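Local coordinates for protein subclass B3 metallo-beta-lactamase (Sphingobium indicum, PDB 7LUU) that probably hydrolyses beta-lactam antibiotics at a two-zinc active site, as a subclass B3 metallo-beta-lactamase with a glutamate among its zinc ligands, at residues R63-S68 and G214-A219; E122-H127 and K159-F164; P268-A273 and R284-R289. All coordinates share one frame; numbering follows the deposited sequence. Where two conformers were deposited one is given.

In the fold
The three contacts fall in different parts of the alpha-beta/beta-alpha sandwich of the metallo-beta-lactamase fold. Contact 1, partly buried, joins edge strand 62-65 of one sheet to strand 216-223, an inner strand of the other, by apolar and CH-pi packing. Contact 2 is buried at the zinc site and rests on a hydrogen bond from a zinc-binding histidine to a loop aspartate; its centre lies about 32 Å from that of contact 1. Contact 3, partly buried, sets the loop after strand 262-265 against helix 282-300 by flat stacking and bridging waters, its nearest atoms about 7 Å from contact 2. Strand 262-265 borders both contact 1, through Ile262, and contact 3, through Leu263 and Ser265.

Contact 1 of 3, residues R63-S68 and G214-A219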
loop_
_atom_site.group_PDB
_atom_site.type_symbol
_atom_site.label_atom_id
_atom_site.label_comp_id
_atom_site.label_asym_id
_atom_site.label_seq_id
_atom_site.Cartn_x
_atom_site.Cartn_y
_atom_site.Cartn_z
ATOM N N ARG A 63 -5.165 -15.854 7.865
ATOM C CA ARG A 63 -5.770 -16.023 6.535
ATOM C C ARG A 63 -6.948 -15.067 6.423
ATOM O O ARG A 63 -7.742 -14.926 7.372
ATOM C CB ARG A 63 -6.261 -17.469 6.316
ATOM C CG ARG A 63 -6.936 -17.687 4.943
ATOM C CD ARG A 63 -7.784 -19.020 4.958
ATOM N NE ARG A 63 -6.982 -20.097 5.500
ATOM C CZ ARG A 63 -6.004 -20.695 4.847
ATOM N NH1 ARG A 63 -5.719 -20.341 3.608
ATOM N NH2 ARG A 63 -5.303 -21.672 5.429
ATOM N N VAL A 64 -7.031 -14.355 5.299
ATOM C CA VAL A 64 -8.163 -13.494 4.995
ATOM C C VAL A 64 -9.258 -14.342 4.381
ATOM O O VAL A 64 -10.369 -14.447 4.909
ATOM C CB VAL A 64 -7.744 -12.369 4.034
ATOM C CG1 VAL A 64 -8.910 -11.451 3.632
ATOM C CG2 VAL A 64 -6.718 -11.420 4.729
ATOM N N PHE A 65 -8.939 -14.960 3.256
ATOM C CA PHE A 65 -9.884 -15.820 2.577
ATOM C C PHE A 65 -9.057 -16.599 1.562
ATOM O O PHE A 65 -8.144 -16.049 0.947
ATOM C CB PHE A 65 -10.980 -15.018 1.866
ATOM C CG PHE A 65 -12.059 -15.862 1.304
ATOM C CD1 PHE A 65 -13.038 -16.376 2.152
ATOM C CD2 PHE A 65 -12.129 -16.132 -0.062
ATOM C CE1 PHE A 65 -14.076 -17.166 1.648
ATOM C CE2 PHE A 65 -13.204 -16.936 -0.584
ATOM C CZ PHE A 65 -14.119 -17.473 0.270
ATOM N N GLY A 66 -9.337 -17.878 1.435
ATOM C CA GLY A 66 -8.647 -18.539 0.324
ATOM C C GLY A 66 -7.170 -18.589 0.560
ATOM O O GLY A 66 -6.699 -18.819 1.664
ATOM N N ASN A 67 -6.466 -18.207 -0.503
ATOM C CA ASN A 67 -5.030 -18.181 -0.626
ATOM C C ASN A 67 -4.395 -16.905 -0.096
ATOM O O ASN A 67 -3.197 -16.719 -0.275
ATOM C CB ASN A 67 -4.654 -18.380 -2.115
ATOM C CG ASN A 67 -5.075 -17.179 -3.094
ATOM O OD1 ASN A 67 -5.800 -16.229 -2.777
ATOM N ND2 ASN A 67 -4.640 -17.326 -4.354
ATOM N N SER A 68 -5.170 -16.028 0.541
ATOM C CA SER A 68 -4.708 -14.675 0.808
ATOM C C SER A 68 -4.646 -14.476 2.308
ATOM O O SER A 68 -5.584 -14.862 3.037
ATOM C CB SER A 68 -5.734 -13.665 0.165
ATOM O OG SER A 68 -5.627 -13.801 -1.283
ATOM N N GLY A 214 -12.860 -23.405 -2.587
ATOM C CA GLY A 214 -13.701 -24.290 -3.375
ATOM C C GLY A 214 -14.296 -23.510 -4.524
ATOM O O GLY A 214 -13.577 -22.877 -5.320
ATOM N N LYS A 215 -15.624 -23.465 -4.569
ATOM C CA LYS A 215 -16.296 -22.770 -5.648
ATOM C C LYS A 215 -16.685 -21.346 -5.287
ATOM O O LYS A 215 -17.328 -20.675 -6.098
ATOM C CB LYS A 215 -17.527 -23.562 -6.091
ATOM C CG LYS A 215 -17.204 -24.964 -6.567
ATOM C CD LYS A 215 -18.479 -25.803 -6.601
ATOM C CE LYS A 215 -18.261 -27.169 -7.229
ATOM N NZ LYS A 215 -19.563 -27.895 -7.410
ATOM N N ARG A 216 -16.321 -20.843 -4.112
ATOM C CA ARG A 216 -16.751 -19.499 -3.726
ATOM C C ARG A 216 -15.556 -18.570 -3.820
ATOM O O ARG A 216 -14.482 -18.938 -3.345
ATOM C CB ARG A 216 -17.307 -19.472 -2.305
ATOM C CG ARG A 216 -18.473 -20.459 -2.126
ATOM C CD ARG A 216 -19.382 -20.018 -0.973
ATOM N NE ARG A 216 -18.626 -19.815 0.268
ATOM C CZ ARG A 216 -18.396 -18.635 0.844
ATOM N NH1 ARG A 216 -18.876 -17.505 0.310
ATOM N NH2 ARG A 216 -17.705 -18.597 1.977
ATOM N N CYS A 217 -15.724 -17.450 -4.525
ATOM C CA CYS A 217 -14.639 -16.501 -4.673
ATOM C C CYS A 217 -15.072 -15.164 -4.108
ATOM O O CYS A 217 -16.252 -14.808 -4.142
ATOM C CB CYS A 217 -14.213 -16.255 -6.100
ATOM S SG CYS A 217 -13.644 -17.838 -6.939
ATOM N N LYS A 218 -14.096 -14.442 -3.574
ATOM C CA LYS A 218 -14.338 -13.089 -3.066
ATOM C C LYS A 218 -13.358 -12.149 -3.728
ATOM O O LYS A 218 -12.172 -12.476 -3.865
ATOM C CB LYS A 218 -14.140 -12.948 -1.572
ATOM C CG LYS A 218 -15.224 -13.686 -0.777
ATOM C CD LYS A 218 -15.010 -13.351 0.742
ATOM C CE LYS A 218 -15.878 -14.178 1.673
ATOM N NZ LYS A 218 -17.253 -13.616 1.509
ATOM N N ALA A 219 -13.838 -10.983 -4.093
ATOM C CA ALA A 219 -13.020 -9.933 -4.669
ATOM C C ALA A 219 -12.351 -9.129 -3.562
ATOM O O ALA A 219 -13.050 -8.472 -2.762
ATOM C CB ALA A 219 -13.906 -9.012 -5.495
#
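Strands 63-65 and 216-219 run across each other at 102° with their axes 9.3 Å apart, and Phe65 of the first is the residue that spans the gap to Lys218 of the second. The lysine chain passes over one face of the Phe65 ring: Lys218 CD sits 3.8 Å from the ring centroid, nearly on the ring normal, in a CH-pi contact, and Lys218 CE continues toward the rim, 3.5 Å from Phe65 CE1. A bend at the last torsion (chi4 -73°) lifts the ammonium away from the face, and NZ is left with at most a weak, long cation-pi attraction. At the ring edge and in its plane stands the carbonyl oxygen of Arg216, 3.6 Å from Phe65 CE2. The Arg216 guanidinium plane stands 71° from the ring; Phe65 CZ lies over one guanidinium face, and Arg216 NH2 is 3.9 Å from Phe65 CE1. In the metallo-beta-lactamase sandwich this is the edge strand of one sheet laid across an inner strand of the other, where Ile262 and Glu213 also touch the phenylalanine. The backbone of 63-68 forms a classic beta bulge, Val64 and Phe65 both facing Ser68, and a type II' turn from Phe65 to Ser68 with Gly66 at positive phi. Arg63 NH1 braces that turn with a hydrogen bond of 2.7 Å to Gly66 O, while Cys217 points away from the contact into its disulfide with Cys212.

Contact 2 of 3, residues E122-H127 and K159-F164. With ZN (zinc ion), chain B; ZN (zinc ion), chain C; SO4 (sulfate ion), chain D.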
loop_
_atom_site.group_PDB
_atom_site.type_symbol
_atom_site.label_atom_id
_atom_site.label_comp_id
_atom_site.label_asym_id
_atom_site.label_seq_id
_atom_site.Cartn_x
_atom_site.Cartn_y
_atom_site.Cartn_z
ATOM N N GLU A 122 2.500 2.823 -2.364
ATOM C CA GLU A 122 3.004 4.209 -2.358
ATOM C C GLU A 122 4.453 4.287 -1.901
ATOM O O GLU A 122 4.905 3.474 -1.058
ATOM C CB GLU A 122 2.158 5.123 -1.454
ATOM C CG GLU A 122 2.181 4.656 0.062
ATOM C CD GLU A 122 1.570 5.699 0.983
ATOM O OE1 GLU A 122 0.332 5.581 1.252
ATOM O OE2 GLU A 122 2.290 6.577 1.472
ATOM N N PRO A 123 5.186 5.285 -2.365
ATOM C CA PRO A 123 6.622 5.350 -2.093
ATOM C C PRO A 123 6.915 6.253 -0.883
ATOM O O PRO A 123 7.614 7.265 -0.973
ATOM C CB PRO A 123 7.180 5.913 -3.413
ATOM C CG PRO A 123 6.122 6.871 -3.822
ATOM C CD PRO A 123 4.778 6.249 -3.434
ATOM N N HIS A 124 6.315 5.908 0.272
ATOM C CA HIS A 124 6.594 6.570 1.526
ATOM C C HIS A 124 7.155 5.523 2.477
ATOM O O HIS A 124 6.876 4.311 2.321
ATOM C CB HIS A 124 5.322 7.138 2.132
ATOM C CG HIS A 124 4.890 8.428 1.517
ATOM N ND1 HIS A 124 3.698 9.029 1.852
ATOM C CD2 HIS A 124 5.509 9.250 0.625
ATOM C CE1 HIS A 124 3.606 10.189 1.185
ATOM N NE2 HIS A 124 4.688 10.351 0.442
ATOM N N TYR A 125 7.987 5.978 3.432
ATOM C CA TYR A 125 8.758 4.977 4.174
ATOM C C TYR A 125 7.920 4.080 5.105
ATOM O O TYR A 125 8.424 3.020 5.511
ATOM C CB TYR A 125 9.896 5.701 4.944
ATOM C CG TYR A 125 9.448 6.537 6.136
ATOM C CD1 TYR A 125 9.043 5.919 7.310
ATOM C CD2 TYR A 125 9.465 7.934 6.096
ATOM C CE1 TYR A 125 8.673 6.625 8.396
ATOM C CE2 TYR A 125 9.113 8.669 7.208
ATOM C CZ TYR A 125 8.691 8.006 8.341
ATOM O OH TYR A 125 8.321 8.723 9.465
ATOM N N ASP A 126 6.657 4.441 5.424
ATOM C CA ASP A 126 5.868 3.555 6.276
ATOM C C ASP A 126 5.189 2.456 5.471
ATOM O O ASP A 126 4.583 1.563 6.065
ATOM C CB ASP A 126 4.812 4.344 7.109
ATOM C CG ASP A 126 3.891 5.248 6.244
ATOM O OD1 ASP A 126 4.346 5.840 5.235
ATOM O OD2 ASP A 126 2.705 5.406 6.628
ATOM N N HIS A 127 5.304 2.465 4.123
ATOM C CA HIS A 127 4.802 1.365 3.304
ATOM C C HIS A 127 5.861 0.777 2.426
ATOM O O HIS A 127 5.807 -0.403 2.112
ATOM C CB HIS A 127 3.607 1.840 2.407
ATOM C CG HIS A 127 2.583 2.607 3.193
ATOM N ND1 HIS A 127 1.565 1.963 3.872
ATOM C CD2 HIS A 127 2.479 3.914 3.508
ATOM C CE1 HIS A 127 0.862 2.861 4.567
ATOM N NE2 HIS A 127 1.395 4.049 4.353
ATOM N N LYS A 159 9.008 15.948 -6.039
ATOM C CA LYS A 159 8.723 17.378 -5.867
ATOM C C LYS A 159 7.235 17.681 -5.757
ATOM O O LYS A 159 6.866 18.667 -5.080
ATOM C CB LYS A 159 9.345 18.175 -7.018
ATOM C CG LYS A 159 10.904 18.275 -6.860
ATOM C CD LYS A 159 11.522 19.018 -8.030
ATOM C CE LYS A 159 13.043 18.945 -7.972
ATOM N NZ LYS A 159 13.620 19.859 -9.005
ATOM N N ASP A 160 6.362 16.900 -6.424
ATOM C CA ASP A 160 4.926 17.155 -6.335
ATOM C C ASP A 160 4.242 16.351 -5.245
ATOM O O ASP A 160 3.025 16.351 -5.184
ATOM C CB ASP A 160 4.201 16.906 -7.676
ATOM C CG ASP A 160 4.266 15.468 -8.174
ATOM O OD1 ASP A 160 4.830 14.539 -7.493
ATOM O OD2 ASP A 160 3.719 15.255 -9.291
ATOM N N ASP A 161 4.994 15.661 -4.392
ATOM C CA ASP A 161 4.395 14.956 -3.274
ATOM C C ASP A 161 3.941 15.981 -2.255
ATOM O O ASP A 161 4.725 16.886 -1.926
ATOM C CB ASP A 161 5.482 14.033 -2.702
ATOM C CG ASP A 161 5.018 13.144 -1.572
ATOM O OD1 ASP A 161 4.120 13.478 -0.811
ATOM O OD2 ASP A 161 5.643 12.073 -1.462
ATOM N N PRO A 162 2.693 15.903 -1.767
ATOM C CA PRO A 162 2.250 16.855 -0.719
ATOM C C PRO A 162 3.156 16.859 0.497
ATOM O O PRO A 162 3.217 17.864 1.195
ATOM C CB PRO A 162 0.835 16.354 -0.337
ATOM C CG PRO A 162 0.273 15.681 -1.626
ATOM C CD PRO A 162 1.593 15.013 -2.194
ATOM N N GLN A 163 3.900 15.770 0.755
ATOM C CA GLN A 163 4.776 15.696 1.917
ATOM C C GLN A 163 6.241 15.937 1.544
ATOM O O GLN A 163 7.119 15.675 2.360
ATOM C CB GLN A 163 4.629 14.342 2.625
ATOM C CG GLN A 163 3.233 14.165 3.221
ATOM C CD GLN A 163 3.062 12.877 3.949
ATOM O OE1 GLN A 163 2.184 12.037 3.603
ATOM N NE2 GLN A 163 3.853 12.705 4.984
ATOM N N PHE A 164 6.507 16.510 0.366
ATOM C CA PHE A 164 7.903 16.800 -0.038
ATOM C C PHE A 164 8.699 17.547 1.046
ATOM O O PHE A 164 9.874 17.202 1.346
ATOM C CB PHE A 164 7.860 17.602 -1.341
ATOM C CG PHE A 164 9.210 18.036 -1.801
ATOM C CD1 PHE A 164 10.096 17.102 -2.340
ATOM C CD2 PHE A 164 9.631 19.397 -1.706
ATOM C CE1 PHE A 164 11.370 17.494 -2.757
ATOM C CE2 PHE A 164 10.905 19.771 -2.129
ATOM C CZ PHE A 164 11.766 18.826 -2.673
HETATM ZN ZN ZN B . 2.089 8.076 2.641
HETATM ZN ZN ZN C . 1.062 5.744 5.386
HETATM S S SO4 D . 8.466 12.422 8.936
HETATM O O1 SO4 D . 9.407 13.541 8.920
HETATM O O2 SO4 D . 7.223 12.786 9.618
HETATM O O3 SO4 D . 8.157 12.112 7.534
HETATM O O4 SO4 D . 9.070 11.266 9.620
HETATM O O HOH W 1 -0.400 6.431 4.089
HETATM O O HOH W 2 2.356 7.303 4.391
#
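His124 and Asp161 approach from opposite directions with ring and carboxylate nearly coplanar. His124 NE2 donates to Asp161 OD2 over 2.7 Å; the oxygen lies in the ring plane and receives the N-H on its syn lone pair at 158°. With CG anti to its own nitrogen (chi1 -176°), Asp161 stretches toward the histidine, and its OD1 is met from above the carboxylate plane by Gln163 N at 2.8 Å, an Asx turn. His157 is a second partner of Asp161 OD2. The Gln163 amide is turned 69° from the imidazole, with OE1 3.4 Å from His124 CE1; its OE1 and NE2 hydrogen-bond to glycerol, probably from the crystallisation liquor. Through its other ring nitrogen, ND1, His124 binds a zinc ion at 2.0 Å; Glu122 OE2, His200 and a water complete that site. The water also binds the second zinc ion, held by Asp126, His127 and His267. Residues 122-127 are the family's HXHXDH motif with Glu122 in place of the first histidine. NE2's hydrogen bond and ND1's zinc together hold the ring's rotation; second-shell Asp161 is consistent with orienting ND1 for the metal, and its negative charge would be expected to polarise the ring and strengthen ND1 as a ligand.

Contact 3 of 3, residues P268-A273 and R284-R289; sequences PDNAGA and RSYAER
Asn270 lays its side-chain amide over one face of the Arg289 guanidinium, the two planes 13° apart and stacked, with Asn270 ND2 3.6 Å from Arg289 NH1. The arginine is fully extended from CG to NE and passes close to the loop backbone, where Arg289 CD lies 3.2 Å from Asn270 O; a turn at chi4 (-83°) then swings its guanidinium broadside to the amide. Asn270 meets it with CG anti to the carbonyl carbon. Beside this pair the Tyr286 ring turns its edge to the asparagine, Tyr286 CE1 meeting Asn270 CB at 3.8 Å. With CG opposite the backbone N (chi1 -178°), the phenol reaches toward the loop, and Ala271 CB comes near the ring obliquely. Two waters join the polar ends: one donates to Asn270 OD1 at 2.8 Å and to Tyr286 OH at 3.0 Å, the other makes the same link with a weak bond on the tyrosine side. Asn227 ties the stack together from outside, bonding to Asn270 OD1 and Arg289 NH2, while Tyr286 OH also bonds to Ser224 O. The loop carrying Asn270 follows the zinc ligand His267 and rests on Leu263 and Ser265 of strand 262-265, and helix 282-300 lies against helix 242-257, where Met255 touches Tyr286.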
loop_
_atom_site.group_PDB
_atom_site.type_symbol
_atom_site.label_atom_id
_atom_site.label_comp_id
_atom_site.label_asym_id
_atom_site.label_seq_id
_atom_site.Cartn_x
_atom_site.Cartn_y
_atom_site.Cartn_z
ATOM N N PRO A 268 -4.798 0.116 8.464
ATOM C CA PRO A 268 -6.080 -0.596 8.615
ATOM C C PRO A 268 -7.104 0.216 9.415
ATOM O O PRO A 268 -8.301 0.113 9.123
ATOM C CB PRO A 268 -5.691 -1.900 9.304
ATOM C CG PRO A 268 -4.304 -1.670 9.833
ATOM C CD PRO A 268 -3.633 -0.619 8.998
ATOM N N ASP A 269 -6.663 1.123 10.260
ATOM C CA ASP A 269 -7.638 1.925 11.025
ATOM C C ASP A 269 -8.451 2.870 10.143
ATOM O O ASP A 269 -9.572 3.278 10.523
ATOM C CB ASP A 269 -6.918 2.707 12.104
ATOM C CG ASP A 269 -5.608 3.381 11.602
ATOM O OD1 ASP A 269 -4.594 2.675 11.172
ATOM O OD2 ASP A 269 -5.606 4.646 11.695
ATOM N N ASN A 270 -7.961 3.191 8.945
ATOM C CA ASN A 270 -8.762 4.004 8.028
ATOM C C ASN A 270 -10.032 3.300 7.597
ATOM O O ASN A 270 -11.000 3.964 7.185
ATOM C CB ASN A 270 -7.977 4.338 6.730
ATOM C CG ASN A 270 -6.759 5.226 6.956
ATOM O OD1 ASN A 270 -6.012 5.494 5.994
ATOM N ND2 ASN A 270 -6.547 5.677 8.199
ATOM N N ALA A 271 -10.026 1.976 7.539
ATOM C CA ALA A 271 -11.212 1.238 7.162
ATOM C C ALA A 271 -12.012 0.804 8.390
ATOM O O ALA A 271 -13.079 0.186 8.243
ATOM C CB ALA A 271 -10.863 0.024 6.344
ATOM N N GLY A 272 -11.521 1.073 9.577
ATOM C CA GLY A 272 -12.361 0.704 10.691
ATOM C C GLY A 272 -11.712 -0.247 11.666
ATOM O O GLY A 272 -10.503 -0.375 11.708
ATOM N N ALA A 273 -12.540 -0.838 12.497
ATOM C CA ALA A 273 -12.048 -1.731 13.548
ATOM C C ALA A 273 -11.585 -3.039 12.923
ATOM O O ALA A 273 -12.242 -3.585 12.040
ATOM C CB ALA A 273 -13.192 -2.012 14.522
ATOM N N ARG A 284 -16.707 1.799 -1.254
ATOM C CA ARG A 284 -17.405 3.079 -1.412
ATOM C C ARG A 284 -17.336 3.910 -0.131
ATOM O O ARG A 284 -17.095 5.120 -0.192
ATOM C CB ARG A 284 -18.856 2.847 -1.870
ATOM C CG ARG A 284 -18.892 2.549 -3.384
ATOM C CD ARG A 284 -20.343 2.357 -3.903
ATOM N NE ARG A 284 -20.959 1.112 -3.439
ATOM C CZ ARG A 284 -20.736 -0.113 -3.948
ATOM N NH1 ARG A 284 -19.856 -0.337 -4.979
ATOM N NH2 ARG A 284 -21.399 -1.142 -3.399
ATOM N N SER A 285 -17.524 3.274 1.031
ATOM C CA SER A 285 -17.406 3.992 2.313
ATOM C C SER A 285 -16.010 4.530 2.528
ATOM O O SER A 285 -15.837 5.636 3.074
ATOM C CB SER A 285 -17.807 3.078 3.463
ATOM O OG SER A 285 -19.212 2.826 3.316
ATOM N N TYR A 286 -15.015 3.730 2.183
ATOM C CA TYR A 286 -13.628 4.157 2.318
ATOM C C TYR A 286 -13.390 5.420 1.504
ATOM O O TYR A 286 -12.730 6.357 1.964
ATOM C CB TYR A 286 -12.726 3.017 1.861
ATOM C CG TYR A 286 -11.210 3.205 1.954
ATOM C CD1 TYR A 286 -10.558 3.155 3.180
ATOM C CD2 TYR A 286 -10.463 3.489 0.804
ATOM C CE1 TYR A 286 -9.159 3.284 3.256
ATOM C CE2 TYR A 286 -9.075 3.632 0.865
ATOM C CZ TYR A 286 -8.447 3.562 2.085
ATOM O OH TYR A 286 -7.089 3.625 2.172
ATOM N N ALA A 287 -13.857 5.426 0.253
ATOM C CA ALA A 287 -13.705 6.621 -0.592
ATOM C C ALA A 287 -14.455 7.805 0.001
ATOM O O ALA A 287 -13.951 8.922 -0.018
ATOM C CB ALA A 287 -14.212 6.337 -1.988
ATOM N N GLU A 288 -15.677 7.590 0.502
ATOM C CA GLU A 288 -16.436 8.712 1.065
ATOM C C GLU A 288 -15.728 9.317 2.267
ATOM O O GLU A 288 -15.770 10.552 2.455
ATOM C CB GLU A 288 -17.838 8.279 1.475
ATOM C CG GLU A 288 -18.675 9.484 1.967
ATOM C CD GLU A 288 -18.788 10.617 0.914
ATOM O OE1 GLU A 288 -18.964 10.346 -0.314
ATOM O OE2 GLU A 288 -18.656 11.792 1.332
ATOM N N ARG A 289 -15.106 8.468 3.113
ATOM C CA ARG A 289 -14.271 8.980 4.229
ATOM C C ARG A 289 -13.202 9.941 3.740
ATOM O O ARG A 289 -13.038 11.051 4.309
ATOM C CB ARG A 289 -13.634 7.812 5.034
ATOM C CG ARG A 289 -12.423 8.218 5.987
ATOM C CD ARG A 289 -11.714 7.042 6.688
ATOM N NE ARG A 289 -10.763 7.573 7.697
ATOM C CZ ARG A 289 -9.518 7.985 7.393
ATOM N NH1 ARG A 289 -8.714 8.517 8.305
ATOM N NH2 ARG A 289 -9.071 7.845 6.144
HETATM O O HOH W 3 -4.912 3.494 4.289
HETATM O O HOH W 4 -7.232 6.549 3.413
#